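Local coordinates for peptidase (Pseudomonas aeruginosa, PDB 5LOX), which probably acts as an N-terminal nucleophile hydrolase, a proteasome-like peptidase whose subunits assemble into a helical Anbu complex, at residues S108-V113 / L124-P129. The protein carries 3 engineered substitutions. Residues are numbered along the deposited sequence; the frame is centred on the assembly and turned at random.
Engineered in segment 108-113: M112 (natural residue Leu).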
loop_
_atom_site.group_PDB
_atom_site.type_symbol
_atom_site.label_atom_id
_atom_site.label_comp_id
_atom_site.label_asym_id
_atom_site.label_seq_id
_atom_site.Cartn_x
_atom_site.Cartn_y
_atom_site.Cartn_z
ATOM N N SER A 108 24.948 52.313 79.800
ATOM C CA SER A 108 25.056 52.180 81.262
ATOM C C SER A 108 26.444 51.783 81.678
ATOM O O SER A 108 27.167 51.126 80.918
ATOM C CB SER A 108 24.060 51.149 81.784
ATOM O OG SER A 108 24.227 49.928 81.095
ATOM N N CYS A 109 26.807 52.175 82.887
ATOM C CA CYS A 109 28.024 51.662 83.482
ATOM C C CYS A 109 27.934 51.617 84.988
ATOM O O CYS A 109 27.102 52.284 85.598
ATOM C CB CYS A 109 29.248 52.497 83.042
ATOM S SG CYS A 109 29.104 54.226 83.473
ATOM N N SER A 110 28.913 50.934 85.567
ATOM C CA SER A 110 29.011 50.721 86.989
ATOM C C SER A 110 30.366 51.118 87.511
ATOM O O SER A 110 31.330 51.240 86.764
ATOM C CB SER A 110 28.737 49.257 87.257
ATOM O OG SER A 110 29.246 48.490 86.194
ATOM N N PHE A 111 30.434 51.336 88.816
ATOM C CA PHE A 111 31.630 51.878 89.448
ATOM C C PHE A 111 31.871 51.249 90.789
ATOM O O PHE A 111 30.939 50.812 91.435
ATOM C CB PHE A 111 31.437 53.360 89.706
ATOM C CG PHE A 111 31.267 54.180 88.481
ATOM C CD1 PHE A 111 32.362 54.742 87.866
ATOM C CD2 PHE A 111 30.019 54.418 87.962
ATOM C CE1 PHE A 111 32.220 55.523 86.739
ATOM C CE2 PHE A 111 29.857 55.206 86.845
ATOM C CZ PHE A 111 30.961 55.762 86.229
HETATM N N MSE A 112 33.120 51.260 91.245
HETATM C CA MSE A 112 33.413 51.079 92.693
HETATM C C MSE A 112 34.103 52.312 93.195
HETATM O O MSE A 112 34.881 52.927 92.482
HETATM C CB MSE A 112 34.230 49.838 93.049
HETATM C CG MSE A 112 33.439 48.682 92.489
HETATM SE SE MSE A 112 33.953 47.011 93.323
HETATM C CE MSE A 112 35.297 46.529 91.989
ATOM N N VAL A 113 33.736 52.712 94.404
ATOM C CA VAL A 113 34.289 53.870 95.033
ATOM C C VAL A 113 34.708 53.425 96.412
ATOM O O VAL A 113 33.892 52.984 97.189
ATOM C CB VAL A 113 33.253 54.985 95.176
ATOM C CG1 VAL A 113 33.879 56.185 95.865
ATOM C CG2 VAL A 113 32.717 55.376 93.810
ATOM N N LEU A 124 34.159 51.055 101.275
ATOM C CA LEU A 124 34.134 50.603 99.882
ATOM C C LEU A 124 32.709 50.409 99.446
ATOM O O LEU A 124 31.958 49.655 100.067
ATOM C CB LEU A 124 34.889 49.275 99.734
ATOM C CG LEU A 124 34.776 48.545 98.410
ATOM C CD1 LEU A 124 35.356 49.401 97.319
ATOM C CD2 LEU A 124 35.527 47.222 98.454
ATOM N N TYR A 125 32.338 51.034 98.343
ATOM C CA TYR A 125 30.988 50.884 97.787
ATOM C C TYR A 125 31.047 50.393 96.353
ATOM O O TYR A 125 32.059 50.568 95.659
ATOM C CB TYR A 125 30.255 52.220 97.832
ATOM C CG TYR A 125 30.030 52.744 99.215
ATOM C CD1 TYR A 125 31.093 53.313 99.923
ATOM C CD2 TYR A 125 28.774 52.676 99.826
ATOM C CE1 TYR A 125 30.915 53.797 101.206
ATOM C CE2 TYR A 125 28.574 53.160 101.104
ATOM C CZ TYR A 125 29.638 53.718 101.796
ATOM O OH TYR A 125 29.508 54.234 103.076
ATOM N N SER A 126 29.946 49.820 95.896
ATOM C CA SER A 126 29.774 49.514 94.476
ATOM C C SER A 126 28.490 50.163 93.988
ATOM O O SER A 126 27.460 50.036 94.626
ATOM C CB SER A 126 29.725 48.014 94.268
ATOM O OG SER A 126 29.180 47.700 92.998
ATOM N N ILE A 127 28.562 50.862 92.868
ATOM C CA ILE A 127 27.403 51.514 92.273
ATOM C C ILE A 127 26.934 50.679 91.100
ATOM O O ILE A 127 27.710 50.308 90.244
ATOM C CB ILE A 127 27.735 52.922 91.759
ATOM C CG1 ILE A 127 28.376 53.764 92.870
ATOM C CG2 ILE A 127 26.477 53.615 91.250
ATOM C CD1 ILE A 127 28.853 55.131 92.431
ATOM N N TYR A 128 25.643 50.412 91.046
ATOM C CA TYR A 128 25.081 49.596 89.982
ATOM C C TYR A 128 24.726 50.436 88.759
ATOM O O TYR A 128 24.681 51.682 88.837
ATOM C CB TYR A 128 23.836 48.886 90.493
ATOM C CG TYR A 128 24.135 47.797 91.489
ATOM C CD1 TYR A 128 25.203 46.914 91.290
ATOM C CD2 TYR A 128 23.323 47.632 92.624
ATOM C CE1 TYR A 128 25.471 45.912 92.188
ATOM C CE2 TYR A 128 23.582 46.619 93.531
ATOM C CZ TYR A 128 24.665 45.765 93.302
ATOM O OH TYR A 128 24.938 44.756 94.200
ATOM N N PRO A 129 24.454 49.762 87.617
ATOM C CA PRO A 129 23.993 50.480 86.422
ATOM C C PRO A 129 22.874 51.479 86.656
ATOM O O PRO A 129 22.938 52.587 86.068
ATOM C CB PRO A 129 23.523 49.367 85.520
ATOM C CG PRO A 129 24.489 48.270 85.823
ATOM C CD PRO A 129 24.800 48.368 87.291
#
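Strand residues 109-113 and 124-127 run antiparallel, their axes 4.6 Å apart at closest approach, and four backbone hydrogen bonds join F111 to I127 and V113 to Y125. The bond from Y125 N to V113 O is 2.7 Å long, and that from F111 N to I127 O is 3.2 Å. M112 and S126 form the non-hydrogen-bonded pair between them. Here CA of M112 lies 3.3 Å from Y125 O, a CA-H...O contact.

F111, V113, Y125 and I127 share one face of the sheet, turned to helix 79-97. CD1 of I127 does the touching: it lies 4.1 Å from CG2 of V113 and 4.2 Å from CB of F111. I127 CG1 is anti to the carbonyl carbon (chi1 -54°) and CD1 extends from it (chi2 175°), which carries the methyl to both partners. The Y125 ring turns an edge to V113 O. T83 of the helix touches V113, Y125 and I127.

M112 and S126 are on the other face, against the sheet that contains strands 2-8 and 142-146. M112 is an engineered residue, leucine in the natural sequence, and is present as selenomethionine. Its CG packs 4.2 Å from CB of S126, and the chain then leads off toward C3, A5, L143 and L145.

Past I127 the pairing stops. CD of P129 rests 4.0 Å from CB of S110, and no backbone bond links these two residues.

The hairpin thus lies within the two-sheet sandwich of the proteasome-type fold. Its main chain supplies the polar bonding across the pair. The strand pair lies between helix and second sheet, and its side chains, largely apolar, pack on one or the other.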